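Local coordinates for LYND (Lyngbya aestuarii, PDB 4V1T), which belongs to the YcaO cyclodehydratases and probably uses ATP to cyclise cysteine side chains of ribosomally made precursor peptides into azoline rings, at residues D596-F606 with K684-R692; L557-R565 with V752-D760. All blocks are in the same frame, centred on the assembly; numbering follows the deposited sequence.

In the fold
Contacts 1 and 2 lie side by side, their centres about 15 Å apart, on the same side of the chain's centre. Along the sequence they come in concentric order: 557-565, 596-606, 684-692, then 752-760, so contact 2 brackets contact 1. Helix 538-561 serves both, ending in contact 2 while carrying V550 and V555 against the 596-606 connection of contact 1. A salt bridge from D596 to R565 links them directly; L756 and W758 also pack against the backbone of 598-600. The three-stranded antiparallel sheet 590-626 is thereby tied to the chain beyond strand 728-733, joining distant parts of the sequence in the part of the structure that holds the ADP and magnesium ions.

Contact 1 of 2, residues D596-F606 with K684-R692; sequences DLTADLGIPAF and KTAQDYPKR
The connection of a beta hairpin, between antiparallel strands 590-596 and 605-612, receives Y689 from the long loop that precedes helix 697-710. The Y689 hydroxyl donates a hydrogen bond to D596, with OH and OD1 2.6 Å apart. T598 donates to the same oxygen, its OG1 2.7 Å from D596 OD1, and the two hydroxyls come from opposite faces of the carboxylate plane. Two bonds thus grip OD1, while OD2 pairs with R565; with both oxygens held, the carboxylate has little freedom to turn, and an aspartate suits this buried place because its negative charge is probably offset by R565 and the two hydroxyl donors. CG of D596 stands anti to the backbone N (chi1 173°), which sets the carboxylate between the two hydroxyls.

The Y689 ring also packs among apolar side chains. F606 turns its edge to the tyrosine's face in an offset edge-to-face pair, ring centroids 5.3 Å apart and planes at 60°, with F606 CZ 3.5 Å from Y689 CZ. P604 adds its CB 3.8 Å from Y689 CD1, and P630 of helix 630-649 touches both P604 and Y689. A tyrosine serves both needs, a flat apolar ring and a polar end.

Farther along, R692 NH2 donates to L601 O at 2.8 Å, the N-H...O angle being 154°; the oxygen lies close to the guanidinium plane, and the nitrogen sits on a carbonyl lone pair. That carbonyl belongs to a type I turn from A599 to G602, where the glycine's positive phi and the nearness of R692 both argue against a side chain. This is a beta hairpin with a long connection, in the YcaO domain, pinned by a neighbouring loop.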
loop_
_atom_site.group_PDB
_atom_site.type_symbol
_atom_site.label_atom_id
_atom_site.label_comp_id
_atom_site.label_asym_id
_atom_site.label_seq_id
_atom_site.Cartn_x
_atom_site.Cartn_y
_atom_site.Cartn_z
ATOM N N ASP B 596 10.195 -33.937 15.925
ATOM C CA ASP B 596 10.983 -33.285 16.966
ATOM C C ASP B 596 12.481 -33.456 16.691
ATOM O O ASP B 596 12.957 -34.573 16.554
ATOM C CB ASP B 596 10.638 -33.865 18.338
ATOM C CG ASP B 596 11.545 -33.336 19.435
ATOM O OD1 ASP B 596 11.241 -32.259 19.982
ATOM O OD2 ASP B 596 12.566 -33.991 19.743
ATOM N N LEU B 597 13.200 -32.338 16.621
ATOM C CA LEU B 597 14.644 -32.321 16.388
ATOM C C LEU B 597 15.412 -31.787 17.606
ATOM O O LEU B 597 16.630 -31.568 17.548
ATOM C CB LEU B 597 14.954 -31.461 15.159
ATOM C CG LEU B 597 15.105 -32.151 13.807
ATOM C CD1 LEU B 597 14.117 -33.295 13.616
ATOM C CD2 LEU B 597 14.951 -31.126 12.693
ATOM N N THR B 598 14.694 -31.579 18.707
ATOM C CA THR B 598 15.289 -31.034 19.918
ATOM C C THR B 598 16.453 -31.905 20.394
ATOM O O THR B 598 16.263 -33.071 20.720
ATOM C CB THR B 598 14.243 -30.922 21.036
ATOM O OG1 THR B 598 13.056 -30.307 20.513
ATOM C CG2 THR B 598 14.785 -30.086 22.202
ATOM N N ALA B 599 17.653 -31.327 20.424
ATOM C CA ALA B 599 18.863 -32.069 20.754
ATOM C C ALA B 599 19.430 -31.631 22.109
ATOM O O ALA B 599 18.677 -31.236 22.990
ATOM C CB ALA B 599 19.899 -31.913 19.633
ATOM N N ASP B 600 20.752 -31.705 22.274
ATOM C CA ASP B 600 21.383 -31.576 23.593
ATOM C C ASP B 600 21.232 -30.199 24.261
ATOM O O ASP B 600 21.433 -30.076 25.468
ATOM C CB ASP B 600 22.870 -31.935 23.502
ATOM C CG ASP B 600 23.627 -31.054 22.524
ATOM O OD1 ASP B 600 23.048 -30.684 21.478
ATOM O OD2 ASP B 600 24.798 -30.732 22.802
ATOM N N LEU B 601 20.861 -29.179 23.497
ATOM C CA LEU B 601 20.679 -27.843 24.068
ATOM C C LEU B 601 19.291 -27.688 24.683
ATOM O O LEU B 601 19.058 -26.791 25.495
ATOM C CB LEU B 601 20.915 -26.762 23.014
ATOM C CG LEU B 601 22.274 -26.761 22.306
ATOM C CD1 LEU B 601 22.450 -25.491 21.487
ATOM C CD2 LEU B 601 23.423 -26.916 23.291
ATOM N N GLY B 602 18.372 -28.564 24.287
ATOM C CA GLY B 602 17.035 -28.588 24.862
ATOM C C GLY B 602 16.125 -27.484 24.354
ATOM O O GLY B 602 15.006 -27.322 24.844
ATOM N N ILE B 603 16.605 -26.715 23.382
ATOM C CA ILE B 603 15.804 -25.670 22.760
ATOM C C ILE B 603 14.948 -26.312 21.679
ATOM O O ILE B 603 15.481 -26.924 20.765
ATOM C CB ILE B 603 16.683 -24.569 22.138
ATOM C CG1 ILE B 603 17.552 -23.914 23.225
ATOM C CG2 ILE B 603 15.810 -23.532 21.440
ATOM C CD1 ILE B 603 18.568 -22.917 22.696
ATOM N N PRO B 604 13.617 -26.171 21.773
ATOM C CA PRO B 604 12.792 -26.919 20.827
ATOM C C PRO B 604 13.072 -26.581 19.365
ATOM O O PRO B 604 13.134 -25.417 18.979
ATOM C CB PRO B 604 11.358 -26.546 21.213
ATOM C CG PRO B 604 11.451 -25.445 22.193
ATOM C CD PRO B 604 12.821 -25.424 22.761
ATOM N N ALA B 605 13.246 -27.625 18.570
ATOM C CA ALA B 605 13.524 -27.496 17.159
ATOM C C ALA B 605 12.708 -28.551 16.446
ATOM O O ALA B 605 12.583 -29.682 16.928
ATOM C CB ALA B 605 15.008 -27.689 16.884
ATOM N N PHE B 606 12.153 -28.188 15.300
ATOM C CA PHE B 606 11.253 -29.082 14.598
ATOM C C PHE B 606 11.483 -29.112 13.096
ATOM O O PHE B 606 12.035 -28.178 12.519
ATOM C CB PHE B 606 9.812 -28.673 14.886
ATOM C CG PHE B 606 9.453 -28.731 16.338
ATOM C CD1 PHE B 606 8.953 -29.900 16.893
ATOM C CD2 PHE B 606 9.617 -27.621 17.149
ATOM C CE1 PHE B 606 8.618 -29.957 18.234
ATOM C CE2 PHE B 606 9.282 -27.672 18.489
ATOM C CZ PHE B 606 8.788 -28.840 19.035
ATOM N N LYS B 684 5.132 -36.304 20.857
ATOM C CA LYS B 684 5.602 -35.193 21.674
ATOM C C LYS B 684 4.449 -34.252 22.003
ATOM O O LYS B 684 3.713 -33.836 21.114
ATOM C CB LYS B 684 6.705 -34.428 20.942
ATOM C CG LYS B 684 8.007 -35.196 20.830
ATOM C CD LYS B 684 8.746 -35.202 22.159
ATOM C CE LYS B 684 9.757 -36.326 22.216
ATOM N NZ LYS B 684 10.706 -36.150 23.343
ATOM N N THR B 685 4.302 -33.917 23.281
ATOM C CA THR B 685 3.231 -33.028 23.730
ATOM C C THR B 685 3.828 -31.697 24.172
ATOM O O THR B 685 5.042 -31.571 24.333
ATOM C CB THR B 685 2.416 -33.641 24.898
ATOM O OG1 THR B 685 3.256 -33.822 26.042
ATOM C CG2 THR B 685 1.825 -34.984 24.490
ATOM N N ALA B 686 2.963 -30.711 24.371
ATOM C CA ALA B 686 3.399 -29.372 24.740
ATOM C C ALA B 686 4.221 -29.366 26.026
ATOM O O ALA B 686 5.135 -28.547 26.186
ATOM C CB ALA B 686 2.190 -28.459 24.890
ATOM N N GLN B 687 3.896 -30.270 26.947
ATOM C CA GLN B 687 4.554 -30.279 28.252
ATOM C C GLN B 687 5.959 -30.879 28.198
ATOM O O GLN B 687 6.743 -30.712 29.132
ATOM C CB GLN B 687 3.711 -31.040 29.271
ATOM C CG GLN B 687 3.594 -32.525 28.987
ATOM C CD GLN B 687 3.251 -33.337 30.224
ATOM O OE1 GLN B 687 3.346 -32.855 31.355
ATOM N NE2 GLN B 687 2.849 -34.581 30.010
ATOM N N ASP B 688 6.272 -31.585 27.115
ATOM C CA ASP B 688 7.597 -32.178 26.944
ATOM C C ASP B 688 8.673 -31.110 26.741
ATOM O O ASP B 688 9.866 -31.418 26.725
ATOM C CB ASP B 688 7.602 -33.152 25.759
ATOM C CG ASP B 688 6.789 -34.411 26.025
ATOM O OD1 ASP B 688 6.888 -34.965 27.145
ATOM O OD2 ASP B 688 6.053 -34.851 25.112
ATOM N N TYR B 689 8.246 -29.861 26.583
ATOM C CA TYR B 689 9.159 -28.746 26.341
ATOM C C TYR B 689 9.087 -27.708 27.466
ATOM O O TYR B 689 8.170 -26.888 27.509
ATOM C CB TYR B 689 8.836 -28.104 25.001
ATOM C CG TYR B 689 8.848 -29.099 23.861
ATOM C CD1 TYR B 689 10.028 -29.434 23.207
ATOM C CD2 TYR B 689 7.675 -29.703 23.445
ATOM C CE1 TYR B 689 10.033 -30.350 22.170
ATOM C CE2 TYR B 689 7.668 -30.617 22.412
ATOM C CZ TYR B 689 8.845 -30.939 21.781
ATOM O OH TYR B 689 8.815 -31.855 20.755
ATOM N N PRO B 690 10.053 -27.748 28.393
ATOM C CA PRO B 690 10.085 -26.767 29.486
ATOM C C PRO B 690 10.154 -25.323 29.005
ATOM O O PRO B 690 10.830 -25.026 28.031
ATOM C CB PRO B 690 11.356 -27.138 30.251
ATOM C CG PRO B 690 11.536 -28.594 29.983
ATOM C CD PRO B 690 11.048 -28.819 28.579
ATOM N N LYS B 691 9.459 -24.441 29.710
ATOM C CA LYS B 691 9.400 -23.027 29.373
ATOM C C LYS B 691 10.644 -22.304 29.888
ATOM O O LYS B 691 10.896 -22.272 31.095
ATOM C CB LYS B 691 8.127 -22.423 29.973
ATOM C CG LYS B 691 7.903 -20.947 29.694
ATOM C CD LYS B 691 6.551 -20.513 30.242
ATOM C CE LYS B 691 6.240 -19.057 29.931
ATOM N NZ LYS B 691 4.901 -18.667 30.462
ATOM N N ARG B 692 11.419 -21.726 28.976
ATOM C CA ARG B 692 12.671 -21.060 29.337
ATOM C C ARG B 692 12.857 -19.683 28.694
ATOM O O ARG B 692 13.981 -19.168 28.634
ATOM C CB ARG B 692 13.851 -21.957 28.970
ATOM C CG ARG B 692 13.856 -23.281 29.714
ATOM C CD ARG B 692 15.229 -23.928 29.683
ATOM N NE ARG B 692 15.600 -24.379 28.343
ATOM C CZ ARG B 692 16.773 -24.924 28.032
ATOM N NH1 ARG B 692 17.707 -25.079 28.964
ATOM N NH2 ARG B 692 17.021 -25.305 26.784
#

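Contact 2 of 2, residues L557-R565 with V752-D760; sequences LWWYNRLRR and VPVKLGWLD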
loop_
_atom_site.group_PDB
_atom_site.type_symbol
_atom_site.label_atom_id
_atom_site.label_comp_id
_atom_site.label_asym_id
_atom_site.label_seq_id
_atom_site.Cartn_x
_atom_site.Cartn_y
_atom_site.Cartn_z
ATOM N N LEU B 557 22.000 -33.237 12.556
ATOM C CA LEU B 557 22.055 -34.454 13.354
ATOM C C LEU B 557 21.053 -35.468 12.840
ATOM O O LEU B 557 21.390 -36.631 12.603
ATOM C CB LEU B 557 21.762 -34.137 14.827
ATOM C CG LEU B 557 22.784 -33.262 15.569
ATOM C CD1 LEU B 557 22.388 -33.104 17.026
ATOM C CD2 LEU B 557 24.199 -33.815 15.467
ATOM N N TRP B 558 19.816 -35.018 12.668
ATOM C CA TRP B 558 18.735 -35.885 12.222
ATOM C C TRP B 558 18.963 -36.406 10.813
ATOM O O TRP B 558 18.876 -37.614 10.564
ATOM C CB TRP B 558 17.406 -35.132 12.293
ATOM C CG TRP B 558 16.321 -35.695 11.418
ATOM C CD1 TRP B 558 15.727 -36.918 11.522
ATOM C CD2 TRP B 558 15.689 -35.030 10.315
ATOM N NE1 TRP B 558 14.770 -37.064 10.537
ATOM C CE2 TRP B 558 14.723 -35.916 9.793
ATOM C CE3 TRP B 558 15.843 -33.771 9.725
ATOM C CZ2 TRP B 558 13.925 -35.583 8.700
ATOM C CZ3 TRP B 558 15.049 -33.442 8.644
ATOM C CH2 TRP B 558 14.101 -34.345 8.141
ATOM N N TRP B 559 19.268 -35.494 9.899
ATOM C CA TRP B 559 19.348 -35.822 8.482
ATOM C C TRP B 559 20.495 -36.767 8.128
ATOM O O TRP B 559 20.309 -37.742 7.401
ATOM C CB TRP B 559 19.488 -34.538 7.664
ATOM C CG TRP B 559 19.546 -34.781 6.198
ATOM C CD1 TRP B 559 20.669 -34.946 5.438
ATOM C CD2 TRP B 559 18.439 -34.896 5.306
ATOM N NE1 TRP B 559 20.328 -35.151 4.127
ATOM C CE2 TRP B 559 18.964 -35.125 4.019
ATOM C CE3 TRP B 559 17.051 -34.819 5.466
ATOM C CZ2 TRP B 559 18.151 -35.287 2.905
ATOM C CZ3 TRP B 559 16.246 -34.981 4.359
ATOM C CH2 TRP B 559 16.797 -35.214 3.093
ATOM N N TYR B 560 21.687 -36.470 8.625
ATOM C CA TYR B 560 22.878 -37.185 8.188
ATOM C C TYR B 560 23.108 -38.474 8.967
ATOM O O TYR B 560 23.738 -39.400 8.455
ATOM C CB TYR B 560 24.099 -36.266 8.265
ATOM C CG TYR B 560 24.020 -35.173 7.235
ATOM C CD1 TYR B 560 24.269 -35.435 5.883
ATOM C CD2 TYR B 560 23.633 -33.884 7.593
ATOM C CE1 TYR B 560 24.159 -34.433 4.935
ATOM C CE2 TYR B 560 23.527 -32.884 6.655
ATOM C CZ TYR B 560 23.786 -33.160 5.330
ATOM O OH TYR B 560 23.665 -32.147 4.410
ATOM N N ASN B 561 22.592 -38.546 10.189
ATOM C CA ASN B 561 22.555 -39.816 10.909
ATOM C C ASN B 561 21.304 -40.607 10.524
ATOM O O ASN B 561 21.158 -41.754 10.912
ATOM C CB ASN B 561 22.593 -39.594 12.418
ATOM C CG ASN B 561 23.895 -38.971 12.885
ATOM O OD1 ASN B 561 24.912 -39.653 13.022
ATOM N ND2 ASN B 561 23.866 -37.672 13.146
ATOM N N ARG B 562 20.415 -39.979 9.755
ATOM C CA ARG B 562 19.160 -40.588 9.331
ATOM C C ARG B 562 18.421 -41.181 10.523
ATOM O O ARG B 562 18.055 -42.354 10.542
ATOM C CB ARG B 562 19.407 -41.639 8.248
ATOM C CG ARG B 562 19.835 -41.024 6.920
ATOM C CD ARG B 562 20.060 -42.077 5.850
ATOM N NE ARG B 562 21.398 -42.659 5.916
ATOM C CZ ARG B 562 21.899 -43.487 5.004
ATOM N NH1 ARG B 562 21.172 -43.828 3.952
ATOM N NH2 ARG B 562 23.133 -43.962 5.132
ATOM N N LEU B 563 18.210 -40.341 11.524
ATOM C CA LEU B 563 17.589 -40.763 12.763
ATOM C C LEU B 563 16.088 -40.885 12.617
ATOM O O LEU B 563 15.474 -40.135 11.865
ATOM C CB LEU B 563 17.921 -39.773 13.881
ATOM C CG LEU B 563 19.413 -39.598 14.186
ATOM C CD1 LEU B 563 19.638 -38.440 15.143
ATOM C CD2 LEU B 563 19.997 -40.878 14.755
ATOM N N ARG B 564 15.503 -41.838 13.336
ATOM C CA ARG B 564 14.055 -41.959 13.425
ATOM C C ARG B 564 13.562 -41.105 14.590
ATOM O O ARG B 564 13.958 -41.325 15.726
ATOM C CB ARG B 564 13.637 -43.424 13.609
ATOM C CG ARG B 564 14.177 -44.381 12.552
ATOM C CD ARG B 564 13.632 -44.103 11.151
ATOM N NE ARG B 564 12.260 -44.594 10.984
ATOM C CZ ARG B 564 11.155 -43.864 11.124
ATOM N NH1 ARG B 564 11.221 -42.578 11.434
ATOM N NH2 ARG B 564 9.963 -44.427 10.953
ATOM N N ARG B 565 12.705 -40.135 14.299
ATOM C CA ARG B 565 12.250 -39.183 15.303
ATOM C C ARG B 565 10.755 -39.319 15.561
ATOM O O ARG B 565 9.989 -39.711 14.669
ATOM C CB ARG B 565 12.565 -37.750 14.854
ATOM C CG ARG B 565 14.042 -37.468 14.580
ATOM C CD ARG B 565 14.899 -37.675 15.820
ATOM N NE ARG B 565 14.414 -36.884 16.946
ATOM C CZ ARG B 565 14.536 -37.232 18.222
ATOM N NH1 ARG B 565 15.130 -38.363 18.558
ATOM N NH2 ARG B 565 14.049 -36.445 19.171
ATOM N N VAL B 752 26.776 -36.061 19.372
ATOM C CA VAL B 752 25.552 -35.698 20.093
ATOM C C VAL B 752 24.547 -36.857 20.154
ATOM O O VAL B 752 24.002 -37.129 21.225
ATOM C CB VAL B 752 24.873 -34.450 19.480
ATOM C CG1 VAL B 752 23.535 -34.161 20.168
ATOM C CG2 VAL B 752 25.800 -33.250 19.598
ATOM N N PRO B 753 24.301 -37.545 19.018
ATOM C CA PRO B 753 23.296 -38.621 19.039
ATOM C C PRO B 753 23.567 -39.743 20.042
ATOM O O PRO B 753 22.607 -40.297 20.574
ATOM C CB PRO B 753 23.328 -39.162 17.604
ATOM C CG PRO B 753 23.830 -38.032 16.788
ATOM C CD PRO B 753 24.817 -37.315 17.656
ATOM N N VAL B 754 24.834 -40.073 20.310
ATOM C CA VAL B 754 25.117 -41.112 21.287
ATOM C C VAL B 754 24.968 -40.563 22.703
ATOM O O VAL B 754 24.526 -41.264 23.604
ATOM C CB VAL B 754 26.525 -41.742 21.109
ATOM C CG1 VAL B 754 26.834 -41.945 19.629
ATOM C CG2 VAL B 754 27.610 -40.908 21.778
ATOM N N LYS B 755 25.348 -39.307 22.896
ATOM C CA LYS B 755 25.200 -38.660 24.197
ATOM C C LYS B 755 23.733 -38.620 24.623
ATOM O O LYS B 755 23.419 -38.726 25.804
ATOM C CB LYS B 755 25.757 -37.236 24.158
ATOM C CG LYS B 755 27.217 -37.106 24.554
ATOM C CD LYS B 755 27.478 -35.760 25.215
ATOM C CE LYS B 755 28.927 -35.623 25.668
ATOM N NZ LYS B 755 29.114 -34.485 26.616
ATOM N N LEU B 756 22.839 -38.476 23.649
ATOM C CA LEU B 756 21.407 -38.402 23.924
ATOM C C LEU B 756 20.743 -39.780 23.919
ATOM O O LEU B 756 19.561 -39.913 24.238
ATOM C CB LEU B 756 20.725 -37.486 22.904
ATOM C CG LEU B 756 21.208 -36.036 22.910
ATOM C CD1 LEU B 756 20.534 -35.244 21.796
ATOM C CD2 LEU B 756 20.963 -35.376 24.257
ATOM N N GLY B 757 21.506 -40.804 23.561
ATOM C CA GLY B 757 20.992 -42.161 23.534
ATOM C C GLY B 757 20.198 -42.444 22.277
ATOM O O GLY B 757 19.472 -43.435 22.217
ATOM N N TRP B 758 20.341 -41.579 21.271
ATOM C CA TRP B 758 19.673 -41.765 19.985
ATOM C C TRP B 758 20.364 -42.873 19.197
ATOM O O TRP B 758 19.732 -43.563 18.403
ATOM C CB TRP B 758 19.663 -40.457 19.182
ATOM C CG TRP B 758 18.755 -39.401 19.760
ATOM C CD1 TRP B 758 17.844 -39.564 20.764
ATOM C CD2 TRP B 758 18.659 -38.029 19.353
ATOM N NE1 TRP B 758 17.191 -38.384 21.007
ATOM C CE2 TRP B 758 17.676 -37.424 20.156
ATOM C CE3 TRP B 758 19.313 -37.254 18.391
ATOM C CZ2 TRP B 758 17.331 -36.081 20.029
ATOM C CZ3 TRP B 758 18.970 -35.916 18.266
ATOM C CH2 TRP B 758 17.986 -35.345 19.079
ATOM N N LEU B 759 21.666 -43.030 19.422
ATOM C CA LEU B 759 22.424 -44.147 18.870
ATOM C C LEU B 759 23.234 -44.801 19.981
ATOM O O LEU B 759 23.627 -44.144 20.944
ATOM C CB LEU B 759 23.352 -43.688 17.738
ATOM C CG LEU B 759 22.701 -43.093 16.485
ATOM C CD1 LEU B 759 23.769 -42.644 15.503
ATOM C CD2 LEU B 759 21.754 -44.088 15.822
ATOM N N ASP B 760 23.472 -46.099 19.851
ATOM C CA ASP B 760 24.334 -46.806 20.794
ATOM C C ASP B 760 25.785 -46.563 20.443
ATOM O O ASP B 760 26.633 -46.466 21.329
ATOM C CB ASP B 760 24.042 -48.303 20.793
ATOM C CG ASP B 760 22.677 -48.631 21.368
ATOM O OD1 ASP B 760 22.174 -47.863 22.219
ATOM O OD2 ASP B 760 22.111 -49.671 20.972
HETATM O O HOH W 1 14.148 -37.256 22.192
#
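The W758 indole lies between L756 CD1, 3.6 Å above one face, and R565 NH1, 3.1 Å above the opposite one, both offset toward the rim. In turn, one face of the R565 guanidinium meets W758 CZ2, and a water lies at its edge, accepting from R565 NH2 at 3.1 Å and more weakly from W758 NE1. The two planes are 40° apart, a tilted cation-pi contact with R565 CZ 4.0 Å from the centroid of the six-membered ring. Bends at chi2 (-61°) and chi3 (-55°) curl the arginine back to this position, where NH2 also holds D596.

L563 CD1 approaches the indole obliquely, 3.5 Å from W758 CE3, and its other branch packs on L759. Between the last turns of the two helices, L557 CD1 meets V752 CG1 at 3.5 Å. N561 crosses P753 at about a right angle, its ND2 touching CG of the proline while donating to L557 O at 2.7 Å and also to L749 O, so ND2 is satisfied among aliphatic neighbours.

Replacing W758 by an alanine is likely to leave the R565 cation without its aromatic partner and open a gap beside L563 CD1. The chemistry suggests that the positive charge of R565 is probably stabilised by both a carboxylate and a pi face, beside an aliphatic seam joining the last turns of two helices.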